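Local structure of nuclear inclusion protein A (Tobacco vein mottling virus, 3MMG) at residues L72-V77 and I83-A88; G38-A43 and T189-A194; G62-A67 and D90-P95; T137-H142 and I166-H171. The protein probably cleaves peptide bonds as a viral 3C-type cysteine protease with a chymotrypsin-like fold. The protein carries 3 engineered substitutions. All blocks are in the same frame, centred on the assembly; numbering follows the deposited sequence.

The chain first enters these contacts at 38-43, which opens interaction 2. That contact closes only at 189-194, so its loop holds the three others. Strand 62-68 opens interaction 3, which closes at 90-95. Inside it lies interaction 1, the hairpin of 72-77 and 83-88. Interaction 4 joins 137-142 and 166-171; it follows interactions 1 and 3 and does not interleave with them. Interactions 1 to 3 all reach the first sheet, where strands 40-43 and 83-86 are neighbours. Interaction 4 lies within the second barrel. Interaction 2 brings the helix that follows that barrel back onto the first sheet.

Interaction 1: L72-V77 and I83-A88; sequences LQMKPV and IVIKMA
Leu72 packs its CD1 against CG2 of Ile85 at 3.7 Å. The same CD1 is 4.2 Å from CE of Met87, whose bent chain turns its methyl group back toward Leu72. Met74 runs extended alongside Ile85, its CG 4.1 Å from Ile85 CG2. Met74 SD lies 3.9 Å from Ile83 CD1. That methyl is carried there because Ile83 CG1 is anti to the backbone N (chi1 -170°). Met74, Pro76, Ile83 and Ile85 thus share one apolar face. Strands 74-76 and 83-86 form an antiparallel beta hairpin at the edge of the first sheet, and 83-86 also pairs with strand 40-43. Lys75 and Val84 are a hydrogen-bonded pair, joined by Lys75 N to Val84 O (2.8 Å) and Val84 N to Lys75 O (2.9 Å). Lys86 N reaches Gln73 O at 2.9 Å in an almost straight bond (178°). A water accepts from Gln73 N and donates to Lys86 O, which carries the ladder beyond the direct bonds. Gln73 and Lys86 lie alongside each other, with Gln73 OE1 3.7 Å from Lys86 CD. Both lysines make cation-pi contacts with Trp197. Lys75 leads away from the hairpin, and its NZ bonds to the carbonyl oxygens of Tyr190, Ala193 and Asp195.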
loop_
_atom_site.group_PDB
_atom_site.type_symbol
_atom_site.label_atom_id
_atom_site.label_comp_id
_atom_site.label_asym_id
_atom_site.label_seq_id
_atom_site.Cartn_x
_atom_site.Cartn_y
_atom_site.Cartn_z
ATOM N N LEU A 72 -5.627 14.361 -10.680
ATOM C CA LEU A 72 -5.197 13.044 -11.138
ATOM C C LEU A 72 -6.357 12.085 -11.310
ATOM O O LEU A 72 -7.290 12.120 -10.533
ATOM C CB LEU A 72 -4.199 12.454 -10.150
ATOM C CG LEU A 72 -2.944 13.280 -9.806
ATOM C CD1 LEU A 72 -2.263 12.719 -8.558
ATOM C CD2 LEU A 72 -1.976 13.304 -10.971
ATOM N N GLN A 73 -6.288 11.250 -12.342
ATOM C CA GLN A 73 -7.238 10.142 -12.527
ATOM C C GLN A 73 -6.963 9.095 -11.474
ATOM O O GLN A 73 -5.804 8.721 -11.243
ATOM C CB GLN A 73 -7.081 9.498 -13.906
ATOM C CG GLN A 73 -7.478 10.410 -15.056
ATOM C CD GLN A 73 -7.734 9.647 -16.324
ATOM O OE1 GLN A 73 -6.818 9.086 -16.919
ATOM N NE2 GLN A 73 -8.992 9.623 -16.757
ATOM N N MET A 74 -8.030 8.615 -10.844
ATOM C CA MET A 74 -7.880 7.586 -9.805
ATOM C C MET A 74 -8.913 6.480 -9.984
ATOM O O MET A 74 -9.944 6.684 -10.634
ATOM C CB MET A 74 -7.992 8.221 -8.426
ATOM C CG MET A 74 -6.839 9.198 -8.097
ATOM S SD MET A 74 -6.919 9.817 -6.429
ATOM C CE MET A 74 -5.675 11.119 -6.573
ATOM N N LYS A 75 -8.605 5.296 -9.450
ATOM C CA LYS A 75 -9.508 4.146 -9.508
ATOM C C LYS A 75 -9.485 3.487 -8.127
ATOM O O LYS A 75 -8.504 2.811 -7.782
ATOM C CB LYS A 75 -9.045 3.152 -10.577
ATOM C CG LYS A 75 -10.053 2.058 -10.908
ATOM C CD LYS A 75 -9.500 1.087 -11.942
ATOM C CE LYS A 75 -9.501 1.669 -13.354
ATOM N NZ LYS A 75 -9.079 0.629 -14.376
ATOM N N PRO A 76 -10.530 3.725 -7.310
ATOM C CA PRO A 76 -10.565 3.048 -6.012
ATOM C C PRO A 76 -10.875 1.559 -6.156
ATOM O O PRO A 76 -11.590 1.150 -7.077
ATOM C CB PRO A 76 -11.712 3.760 -5.276
ATOM C CG PRO A 76 -12.657 4.166 -6.391
ATOM C CD PRO A 76 -11.699 4.616 -7.500
ATOM N N VAL A 77 -10.321 0.743 -5.262
ATOM C CA VAL A 77 -10.802 -0.632 -5.133
ATOM C C VAL A 77 -11.941 -0.484 -4.124
ATOM O O VAL A 77 -11.698 -0.410 -2.939
ATOM C CB VAL A 77 -9.712 -1.578 -4.548
ATOM C CG1 VAL A 77 -10.249 -3.015 -4.473
ATOM C CG2 VAL A 77 -8.405 -1.536 -5.384
ATOM N N ILE A 83 -6.240 2.377 -3.425
ATOM C CA ILE A 83 -6.573 3.239 -4.555
ATOM C C ILE A 83 -5.436 3.157 -5.570
ATOM O O ILE A 83 -4.296 2.915 -5.193
ATOM C CB ILE A 83 -6.833 4.705 -4.114
ATOM C CG1 ILE A 83 -7.423 5.512 -5.279
ATOM C CG2 ILE A 83 -5.568 5.369 -3.553
ATOM C CD1 ILE A 83 -8.352 6.586 -4.815
ATOM N N VAL A 84 -5.771 3.307 -6.846
ATOM C CA VAL A 84 -4.781 3.338 -7.909
ATOM C C VAL A 84 -4.821 4.745 -8.495
ATOM O O VAL A 84 -5.891 5.277 -8.758
ATOM C CB VAL A 84 -5.028 2.270 -9.016
ATOM C CG1 VAL A 84 -3.885 2.268 -9.988
ATOM C CG2 VAL A 84 -5.170 0.839 -8.405
ATOM N N ILE A 85 -3.650 5.348 -8.661
ATOM C CA ILE A 85 -3.544 6.720 -9.179
ATOM C C ILE A 85 -2.790 6.644 -10.490
ATOM O O ILE A 85 -1.724 6.028 -10.557
ATOM C CB ILE A 85 -2.742 7.630 -8.193
ATOM C CG1 ILE A 85 -3.287 7.529 -6.753
ATOM C CG2 ILE A 85 -2.735 9.071 -8.662
ATOM C CD1 ILE A 85 -2.250 7.855 -5.730
ATOM N N LYS A 86 -3.324 7.276 -11.539
ATOM C CA LYS A 86 -2.642 7.259 -12.823
ATOM C C LYS A 86 -1.769 8.509 -12.951
ATOM O O LYS A 86 -2.233 9.617 -12.731
ATOM C CB LYS A 86 -3.635 7.198 -13.990
ATOM C CG LYS A 86 -2.962 6.843 -15.319
ATOM C CD LYS A 86 -3.942 6.804 -16.475
ATOM C CE LYS A 86 -3.224 6.399 -17.774
ATOM N NZ LYS A 86 -4.176 5.767 -18.756
ATOM N N MET A 87 -0.514 8.318 -13.323
ATOM C CA MET A 87 0.390 9.449 -13.460
ATOM C C MET A 87 0.322 10.031 -14.874
ATOM O O MET A 87 -0.016 9.331 -15.852
ATOM C CB MET A 87 1.813 9.000 -13.143
ATOM C CG MET A 87 2.009 8.559 -11.676
ATOM S SD MET A 87 1.902 9.968 -10.551
ATOM C CE MET A 87 0.313 9.693 -9.787
ATOM N N ALA A 88 0.690 11.311 -14.978
ATOM C CA ALA A 88 0.856 11.974 -16.276
ATOM C C ALA A 88 1.920 11.328 -17.198
ATOM O O ALA A 88 2.841 10.640 -16.738
ATOM C CB ALA A 88 1.211 13.441 -16.011
HETATM O O HOH W 1 -3.897 11.262 -14.111
#

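Interaction 2: G38-A43 and T189-A194; sequences GPYIIA and TYLDAA
A water is gripped by three groups between Tyr40 and segment 189-194. It accepts from Tyr40 OH at 2.7 Å. It donates to Leu191 O at 2.9 Å and to Ala193 O at 2.7 Å. Three bonds leave this water little freedom, and they tie the tyrosine hydroxyl to two backbone carbonyls of segment 189-194. Tyr40 leaves its strand toward segment 189-194, with CG beside the backbone N (chi1 -50°). Its CE1 lies 4.1 Å from Leu191 CB, and its CD1 meets Leu191 CD2 at the same distance. The leucine runs antiparallel to the ring's long axis, alongside it. Helix 186-192 follows the last strand of the second barrel and packs back on the first, consistent with the C-terminal helix of chymotrypsin-like proteases. Strand 40-43 offers it Tyr40 and Ile42. The latter makes a looser contact, Ile42 CD1 to Leu191 CD1 at 4.4 Å, and Phe186 touches both Ile42 and Leu191. Pro39 CG sits 3.6 Å above the centre of the Tyr40 ring. Trp197 meets the same ring with its plane nearly parallel. Val84, from the neighbouring strand 83-86, touches both Tyr40 and Leu191.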
loop_
_atom_site.group_PDB
_atom_site.type_symbol
_atom_site.label_atom_id
_atom_site.label_comp_id
_atom_site.label_asym_id
_atom_site.label_seq_id
_atom_site.Cartn_x
_atom_site.Cartn_y
_atom_site.Cartn_z
ATOM N N GLY A 38 4.027 0.302 -13.830
ATOM C CA GLY A 38 3.792 1.081 -15.042
ATOM C C GLY A 38 3.593 2.548 -14.680
ATOM O O GLY A 38 4.349 3.094 -13.895
ATOM N N PRO A 39 2.556 3.195 -15.258
ATOM C CA PRO A 39 2.264 4.593 -14.980
ATOM C C PRO A 39 1.408 4.794 -13.718
ATOM O O PRO A 39 0.910 5.914 -13.472
ATOM C CB PRO A 39 1.455 5.003 -16.214
ATOM C CG PRO A 39 0.661 3.765 -16.508
ATOM C CD PRO A 39 1.620 2.634 -16.254
ATOM N N TYR A 40 1.241 3.729 -12.936
ATOM C CA TYR A 40 0.331 3.738 -11.799
ATOM C C TYR A 40 1.068 3.735 -10.473
ATOM O O TYR A 40 2.141 3.126 -10.345
ATOM C CB TYR A 40 -0.598 2.508 -11.833
ATOM C CG TYR A 40 -1.271 2.316 -13.166
ATOM C CD1 TYR A 40 -0.950 1.232 -13.979
ATOM C CD2 TYR A 40 -2.229 3.228 -13.608
ATOM C CE1 TYR A 40 -1.557 1.071 -15.247
ATOM C CE2 TYR A 40 -2.849 3.080 -14.857
ATOM C CZ TYR A 40 -2.513 2.000 -15.660
ATOM O OH TYR A 40 -3.121 1.845 -16.900
ATOM N N ILE A 41 0.469 4.411 -9.502
ATOM C CA ILE A 41 0.874 4.339 -8.098
ATOM C C ILE A 41 -0.261 3.721 -7.305
ATOM O O ILE A 41 -1.393 4.195 -7.374
ATOM C CB ILE A 41 1.150 5.762 -7.508
ATOM C CG1 ILE A 41 2.165 6.528 -8.382
ATOM C CG2 ILE A 41 1.642 5.683 -6.048
ATOM C CD1 ILE A 41 3.496 5.878 -8.478
ATOM N N ILE A 42 0.054 2.662 -6.564
ATOM C CA ILE A 42 -0.937 1.952 -5.753
ATOM C C ILE A 42 -0.708 2.441 -4.333
ATOM O O ILE A 42 0.438 2.431 -3.834
ATOM C CB ILE A 42 -0.698 0.436 -5.826
ATOM C CG1 ILE A 42 -0.937 -0.122 -7.254
ATOM C CG2 ILE A 42 -1.524 -0.296 -4.766
ATOM C CD1 ILE A 42 -0.101 -1.363 -7.568
ATOM N N ALA A 43 -1.770 2.902 -3.682
ATOM C CA ALA A 43 -1.622 3.475 -2.351
ATOM C C ALA A 43 -2.844 3.157 -1.499
ATOM O O ALA A 43 -3.814 2.594 -1.990
ATOM C CB ALA A 43 -1.417 4.998 -2.450
ATOM N N THR A 189 -7.864 -6.428 -13.644
ATOM C CA THR A 189 -9.081 -5.659 -13.374
ATOM C C THR A 189 -8.863 -4.165 -13.159
ATOM O O THR A 189 -9.677 -3.352 -13.611
ATOM C CB THR A 189 -9.835 -6.230 -12.150
ATOM O OG1 THR A 189 -10.010 -7.636 -12.323
ATOM C CG2 THR A 189 -11.201 -5.563 -11.959
ATOM N N TYR A 190 -7.791 -3.800 -12.462
ATOM C CA TYR A 190 -7.600 -2.414 -12.051
ATOM C C TYR A 190 -6.496 -1.689 -12.834
ATOM O O TYR A 190 -6.579 -0.478 -13.055
ATOM C CB TYR A 190 -7.365 -2.312 -10.542
ATOM C CG TYR A 190 -8.604 -2.633 -9.738
ATOM C CD1 TYR A 190 -8.923 -3.958 -9.406
ATOM C CD2 TYR A 190 -9.479 -1.615 -9.351
ATOM C CE1 TYR A 190 -10.079 -4.258 -8.690
ATOM C CE2 TYR A 190 -10.624 -1.898 -8.645
ATOM C CZ TYR A 190 -10.925 -3.216 -8.311
ATOM O OH TYR A 190 -12.088 -3.470 -7.601
ATOM N N LEU A 191 -5.477 -2.420 -13.269
ATOM C CA LEU A 191 -4.363 -1.768 -13.956
ATOM C C LEU A 191 -4.475 -1.879 -15.475
ATOM O O LEU A 191 -4.325 -0.878 -16.178
ATOM C CB LEU A 191 -3.002 -2.276 -13.448
ATOM C CG LEU A 191 -2.842 -2.321 -11.915
ATOM C CD1 LEU A 191 -1.435 -2.712 -11.487
ATOM C CD2 LEU A 191 -3.219 -0.981 -11.323
ATOM N N ASP A 192 -4.735 -3.079 -15.978
ATOM C CA ASP A 192 -4.751 -3.322 -17.424
ATOM C C ASP A 192 -6.010 -2.723 -18.043
ATOM O O ASP A 192 -6.009 -2.340 -19.219
ATOM C CB ASP A 192 -4.671 -4.823 -17.734
ATOM C CG ASP A 192 -3.299 -5.431 -17.422
ATOM O OD1 ASP A 192 -2.326 -4.684 -17.209
ATOM O OD2 ASP A 192 -3.182 -6.678 -17.389
ATOM N N ALA A 193 -7.068 -2.621 -17.241
ATOM C CA ALA A 193 -8.382 -2.183 -17.715
ATOM C C ALA A 193 -8.436 -0.697 -18.057
ATOM O O ALA A 193 -8.125 0.164 -17.219
ATOM C CB ALA A 193 -9.456 -2.535 -16.699
ATOM N N ALA A 194 -8.852 -0.402 -19.291
ATOM C CA ALA A 194 -8.883 0.973 -19.817
ATOM C C ALA A 194 -10.017 1.820 -19.236
ATOM O O ALA A 194 -9.930 3.052 -19.187
ATOM C CB ALA A 194 -8.954 0.953 -21.356
HETATM O O HOH W 2 -5.813 1.498 -16.991
#

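Interaction 3: G62-A67 and D90-P95; sequences GEFAVA and DFPPFP. Engineered in segment 62-67: Ala65 (natural residue Lys), Ala67 (natural residue Lys).
The Phe64 ring turns its edge toward one face of Phe91 in an edge-to-face pair. The centroids are 4.5 Å apart and the planes stand at 50°. Phe64 CE1 lies over the Phe91 face, displaced toward the rim, while the closest atoms are Phe64 CD1 and Phe91 CE1 at 3.4 Å. At the edge of Phe91, near its plane, come Val66 CG1, 4.5 Å from Phe91 CD1, and Phe94 CE1. Pro92 and Phe64 approach each other head on, and Pro92 comes obliquely to the ring. Pro92 CG is 3.2 Å from Phe64 CZ, a tight approach for two carbons. Phe91 reaches back to the strand because its CG is anti to the backbone N (chi1 -175°). The contact across the two segments is thus wholly apolar. Nearby, Pro92 O bonds to His61 NE2, and the Phe94 ring meets His61 edge-to-face. Strand 62-68 is an outermost strand of the first sheet. Its Val66 and the engineered Ala67 both face Leu55 in a classic beta bulge. Segment 90-95 belongs to the connection that leads from the first barrel to the second, as in the two-barrel chymotrypsin-like fold.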
loop_
_atom_site.group_PDB
_atom_site.type_symbol
_atom_site.label_atom_id
_atom_site.label_comp_id
_atom_site.label_asym_id
_atom_site.label_seq_id
_atom_site.Cartn_x
_atom_site.Cartn_y
_atom_site.Cartn_z
ATOM N N GLY A 62 13.621 8.848 -9.509
ATOM C CA GLY A 62 13.453 10.299 -9.474
ATOM C C GLY A 62 12.431 10.718 -8.441
ATOM O O GLY A 62 11.771 9.865 -7.825
ATOM N N GLU A 63 12.298 12.023 -8.257
ATOM C CA GLU A 63 11.354 12.586 -7.303
ATOM C C GLU A 63 10.419 13.535 -8.048
ATOM O O GLU A 63 10.867 14.449 -8.740
ATOM C CB GLU A 63 12.098 13.329 -6.193
ATOM C CG GLU A 63 11.171 13.932 -5.128
ATOM C CD GLU A 63 11.956 14.502 -3.969
ATOM O OE1 GLU A 63 12.881 13.815 -3.461
ATOM O OE2 GLU A 63 11.661 15.651 -3.587
ATOM N N PHE A 64 9.122 13.313 -7.888
ATOM C CA PHE A 64 8.130 13.919 -8.773
ATOM C C PHE A 64 7.086 14.658 -7.968
ATOM O O PHE A 64 6.293 14.054 -7.234
ATOM C CB PHE A 64 7.522 12.843 -9.676
ATOM C CG PHE A 64 8.567 12.052 -10.422
ATOM C CD1 PHE A 64 8.883 10.738 -10.051
ATOM C CD2 PHE A 64 9.309 12.652 -11.434
ATOM C CE1 PHE A 64 9.902 10.023 -10.718
ATOM C CE2 PHE A 64 10.311 11.942 -12.100
ATOM C CZ PHE A 64 10.603 10.640 -11.743
ATOM N N ALA A 65 7.134 15.981 -8.079
ATOM C CA ALA A 65 6.243 16.843 -7.337
ATOM C C ALA A 65 5.031 17.159 -8.183
ATOM O O ALA A 65 4.970 18.205 -8.834
ATOM C CB ALA A 65 6.981 18.123 -6.899
ATOM N N VAL A 66 4.055 16.255 -8.174
ATOM C CA VAL A 66 2.903 16.357 -9.088
ATOM C C VAL A 66 1.944 17.495 -8.693
ATOM O O VAL A 66 1.099 17.926 -9.487
ATOM C CB VAL A 66 2.174 14.988 -9.286
ATOM C CG1 VAL A 66 3.144 13.933 -9.821
ATOM C CG2 VAL A 66 1.554 14.494 -8.003
ATOM N N ALA A 67 2.119 17.998 -7.473
ATOM C CA ALA A 67 1.308 19.071 -6.894
ATOM C C ALA A 67 -0.115 18.613 -6.600
ATOM O O ALA A 67 -0.316 17.496 -6.122
ATOM C CB ALA A 67 1.342 20.336 -7.744
ATOM N N ASP A 90 4.499 12.552 -18.570
ATOM C CA ASP A 90 5.873 12.982 -18.240
ATOM C C ASP A 90 6.453 12.350 -16.954
ATOM O O ASP A 90 7.609 12.611 -16.558
ATOM C CB ASP A 90 5.959 14.506 -18.194
ATOM C CG ASP A 90 5.927 15.123 -19.587
ATOM O OD1 ASP A 90 6.900 14.923 -20.346
ATOM O OD2 ASP A 90 4.927 15.779 -19.900
ATOM N N PHE A 91 5.650 11.531 -16.282
ATOM C CA PHE A 91 6.148 10.790 -15.129
ATOM C C PHE A 91 6.709 9.494 -15.700
ATOM O O PHE A 91 5.978 8.757 -16.357
ATOM C CB PHE A 91 4.964 10.488 -14.206
ATOM C CG PHE A 91 5.353 9.817 -12.913
ATOM C CD1 PHE A 91 5.301 10.526 -11.714
ATOM C CD2 PHE A 91 5.754 8.482 -12.899
ATOM C CE1 PHE A 91 5.647 9.903 -10.497
ATOM C CE2 PHE A 91 6.121 7.845 -11.695
ATOM C CZ PHE A 91 6.061 8.564 -10.500
ATOM N N PRO A 92 8.015 9.209 -15.471
ATOM C CA PRO A 92 8.632 8.020 -16.045
ATOM C C PRO A 92 8.076 6.752 -15.369
ATOM O O PRO A 92 8.097 6.649 -14.145
ATOM C CB PRO A 92 10.128 8.208 -15.722
ATOM C CG PRO A 92 10.163 9.058 -14.535
ATOM C CD PRO A 92 8.961 9.983 -14.638
ATOM N N PRO A 93 7.523 5.821 -16.158
ATOM C CA PRO A 93 6.863 4.669 -15.527
ATOM C C PRO A 93 7.777 3.627 -14.890
ATOM O O PRO A 93 8.968 3.547 -15.204
ATOM C CB PRO A 93 6.113 4.012 -16.683
ATOM C CG PRO A 93 6.844 4.421 -17.892
ATOM C CD PRO A 93 7.385 5.802 -17.624
ATOM N N PHE A 94 7.182 2.848 -13.989
ATOM C CA PHE A 94 7.806 1.672 -13.369
ATOM C C PHE A 94 7.650 0.461 -14.306
ATOM O O PHE A 94 6.831 0.494 -15.228
ATOM C CB PHE A 94 7.049 1.368 -12.075
ATOM C CG PHE A 94 7.267 2.372 -10.990
ATOM C CD1 PHE A 94 6.485 3.538 -10.927
ATOM C CD2 PHE A 94 8.251 2.161 -10.020
ATOM C CE1 PHE A 94 6.658 4.470 -9.877
ATOM C CE2 PHE A 94 8.461 3.103 -8.981
ATOM C CZ PHE A 94 7.678 4.245 -8.910
ATOM N N PRO A 95 8.412 -0.623 -14.050
ATOM C CA PRO A 95 8.151 -1.890 -14.731
ATOM C C PRO A 95 6.786 -2.460 -14.336
ATOM O O PRO A 95 6.094 -1.879 -13.489
ATOM C CB PRO A 95 9.291 -2.797 -14.246
ATOM C CG PRO A 95 9.770 -2.192 -13.018
ATOM C CD PRO A 95 9.555 -0.724 -13.127
#

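Interaction 4: T137-H142 and I166-H171; sequences TSFWQH and IHSLTH
Strands 139-142 and 166-171 cross at 75°, their axes 8.6 Å apart at closest approach. They do not pair with each other, because strand 177-181 lies between them in the six-stranded barrel. Ser168 and Leu169 both face Tyr178 in a classic beta bulge. Before strand 139-142, Thr137 OG1 accepts from Phe139 N in an ST turn. The Phe139 ring meets Leu169 in a CH-pi contact: Leu169 CD1 stands 3.6 Å from the ring centroid, almost on the normal. Ser168 comes in at the ring edge instead, with OG 3.5 Å from Phe139 CE1. That hydroxyl is bonded to Asp81. Further along, His142 NE2 and His167 ND1 share a nearly straight hydrogen bond of 3.0 Å, in which either could be the donor. His167 ND1 lies in the plane of the His142 ring. The two rings meet rim to rim, with their planes at 69°. His142 gets there with CG between the backbone N and the carbonyl carbon (chi1 71°), and its ND1 is held by Ile144 N. His142 is therefore gripped at both nitrogens and positions His167 from behind. His167 NE2 bonds to a polar side chain of the bound peptide, and Leu169, Thr170 and His171 pair with the peptide as an antiparallel strand. This fits a substrate-binding cleft, with His167 probably in the S1 pocket, as in other 3C-type proteases.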
loop_
_atom_site.group_PDB
_atom_site.type_symbol
_atom_site.label_atom_id
_atom_site.label_comp_id
_atom_site.label_asym_id
_atom_site.label_seq_id
_atom_site.Cartn_x
_atom_site.Cartn_y
_atom_site.Cartn_z
ATOM N N THR A 137 -14.373 -8.134 6.117
ATOM C CA THR A 137 -13.535 -7.035 5.674
ATOM C C THR A 137 -12.450 -7.523 4.725
ATOM O O THR A 137 -12.295 -8.730 4.481
ATOM C CB THR A 137 -12.822 -6.301 6.855
ATOM O OG1 THR A 137 -11.732 -7.104 7.335
ATOM C CG2 THR A 137 -13.777 -5.977 8.023
ATOM N N SER A 138 -11.701 -6.559 4.188
ATOM C CA SER A 138 -10.502 -6.866 3.417
ATOM C C SER A 138 -9.242 -6.766 4.276
ATOM O O SER A 138 -8.113 -6.740 3.755
ATOM C CB SER A 138 -10.420 -5.944 2.198
ATOM O OG SER A 138 -11.413 -6.313 1.240
ATOM N N PHE A 139 -9.417 -6.700 5.590
ATOM C CA PHE A 139 -8.276 -6.558 6.491
ATOM C C PHE A 139 -7.786 -7.908 7.005
ATOM O O PHE A 139 -8.586 -8.795 7.311
ATOM C CB PHE A 139 -8.608 -5.686 7.714
ATOM C CG PHE A 139 -8.861 -4.239 7.402
ATOM C CD1 PHE A 139 -7.814 -3.400 6.969
ATOM C CD2 PHE A 139 -10.138 -3.701 7.549
ATOM C CE1 PHE A 139 -8.059 -2.023 6.674
ATOM C CE2 PHE A 139 -10.388 -2.331 7.255
ATOM C CZ PHE A 139 -9.340 -1.502 6.812
ATOM N N TRP A 140 -6.467 -8.043 7.113
ATOM C CA TRP A 140 -5.847 -9.191 7.770
ATOM C C TRP A 140 -4.915 -8.709 8.865
ATOM O O TRP A 140 -4.113 -7.781 8.651
ATOM C CB TRP A 140 -4.994 -9.975 6.777
ATOM C CG TRP A 140 -5.764 -10.699 5.722
ATOM C CD1 TRP A 140 -6.454 -10.151 4.668
ATOM C CD2 TRP A 140 -5.876 -12.118 5.584
ATOM N NE1 TRP A 140 -7.004 -11.150 3.896
ATOM C CE2 TRP A 140 -6.670 -12.364 4.435
ATOM C CE3 TRP A 140 -5.383 -13.218 6.328
ATOM C CZ2 TRP A 140 -6.984 -13.671 3.997
ATOM C CZ3 TRP A 140 -5.702 -14.517 5.901
ATOM C CH2 TRP A 140 -6.477 -14.723 4.718
ATOM N N GLN A 141 -4.981 -9.346 10.013
ATOM C CA GLN A 141 -4.088 -8.992 11.110
ATOM C C GLN A 141 -2.652 -9.495 10.847
ATOM O O GLN A 141 -2.448 -10.581 10.265
ATOM C CB GLN A 141 -4.611 -9.567 12.433
ATOM C CG GLN A 141 -3.871 -9.020 13.657
ATOM C CD GLN A 141 -4.491 -9.459 14.976
ATOM O OE1 GLN A 141 -5.484 -10.183 14.990
ATOM N NE2 GLN A 141 -3.910 -9.010 16.082
ATOM N N HIS A 142 -1.673 -8.702 11.278
ATOM C CA HIS A 142 -0.283 -9.139 11.291
ATOM C C HIS A 142 0.381 -8.601 12.558
ATOM O O HIS A 142 -0.180 -7.725 13.243
ATOM C CB HIS A 142 0.466 -8.701 9.993
ATOM C CG HIS A 142 0.740 -7.226 9.902
ATOM N ND1 HIS A 142 1.816 -6.635 10.525
ATOM C CD2 HIS A 142 0.108 -6.235 9.223
ATOM C CE1 HIS A 142 1.820 -5.338 10.263
ATOM N NE2 HIS A 142 0.791 -5.066 9.481
ATOM N N ILE A 166 -1.196 -4.225 1.511
ATOM C CA ILE A 166 -0.385 -3.102 1.983
ATOM C C ILE A 166 -0.800 -2.707 3.393
ATOM O O ILE A 166 -1.973 -2.864 3.773
ATOM C CB ILE A 166 -0.469 -1.873 1.041
ATOM C CG1 ILE A 166 -1.920 -1.469 0.761
ATOM C CG2 ILE A 166 0.309 -2.177 -0.250
ATOM C CD1 ILE A 166 -2.071 -0.090 0.073
ATOM N N HIS A 167 0.165 -2.238 4.180
ATOM C CA HIS A 167 -0.151 -1.944 5.583
ATOM C C HIS A 167 -1.215 -0.833 5.696
ATOM O O HIS A 167 -1.219 0.069 4.880
ATOM C CB HIS A 167 1.105 -1.591 6.376
ATOM C CG HIS A 167 0.797 -1.261 7.804
ATOM N ND1 HIS A 167 0.240 -2.186 8.667
ATOM C CD2 HIS A 167 0.972 -0.126 8.521
ATOM C CE1 HIS A 167 0.076 -1.627 9.856
ATOM N NE2 HIS A 167 0.494 -0.368 9.787
ATOM N N SER A 168 -2.103 -0.895 6.703
ATOM C CA SER A 168 -3.204 0.065 6.775
ATOM C C SER A 168 -3.517 0.621 8.174
ATOM O O SER A 168 -3.490 1.824 8.360
ATOM C CB SER A 168 -4.478 -0.528 6.148
ATOM O OG SER A 168 -5.576 0.375 6.273
ATOM N N LEU A 169 -3.807 -0.268 9.125
ATOM C CA LEU A 169 -4.427 0.095 10.408
ATOM C C LEU A 169 -3.607 -0.362 11.561
ATOM O O LEU A 169 -2.863 -1.338 11.469
ATOM C CB LEU A 169 -5.775 -0.618 10.602
ATOM C CG LEU A 169 -6.985 -0.468 9.711
ATOM C CD1 LEU A 169 -8.051 -1.423 10.222
ATOM C CD2 LEU A 169 -7.465 0.994 9.760
ATOM N N THR A 170 -3.832 0.312 12.692
ATOM C CA THR A 170 -3.418 -0.180 13.986
ATOM C C THR A 170 -4.558 0.085 14.979
ATOM O O THR A 170 -5.358 1.016 14.817
ATOM C CB THR A 170 -2.080 0.452 14.449
ATOM O OG1 THR A 170 -1.608 -0.222 15.625
ATOM C CG2 THR A 170 -2.233 1.945 14.730
ATOM N N HIS A 171 -4.646 -0.764 15.985
ATOM C CA HIS A 171 -5.614 -0.566 17.046
ATOM C C HIS A 171 -5.198 0.664 17.855
ATOM O O HIS A 171 -4.011 0.918 18.044
ATOM C CB HIS A 171 -5.640 -1.807 17.915
ATOM C CG HIS A 171 -6.765 -1.831 18.896
ATOM N ND1 HIS A 171 -6.710 -1.169 20.106
ATOM C CD2 HIS A 171 -7.968 -2.451 18.856
ATOM C CE1 HIS A 171 -7.838 -1.374 20.764
ATOM N NE2 HIS A 171 -8.617 -2.150 20.032
#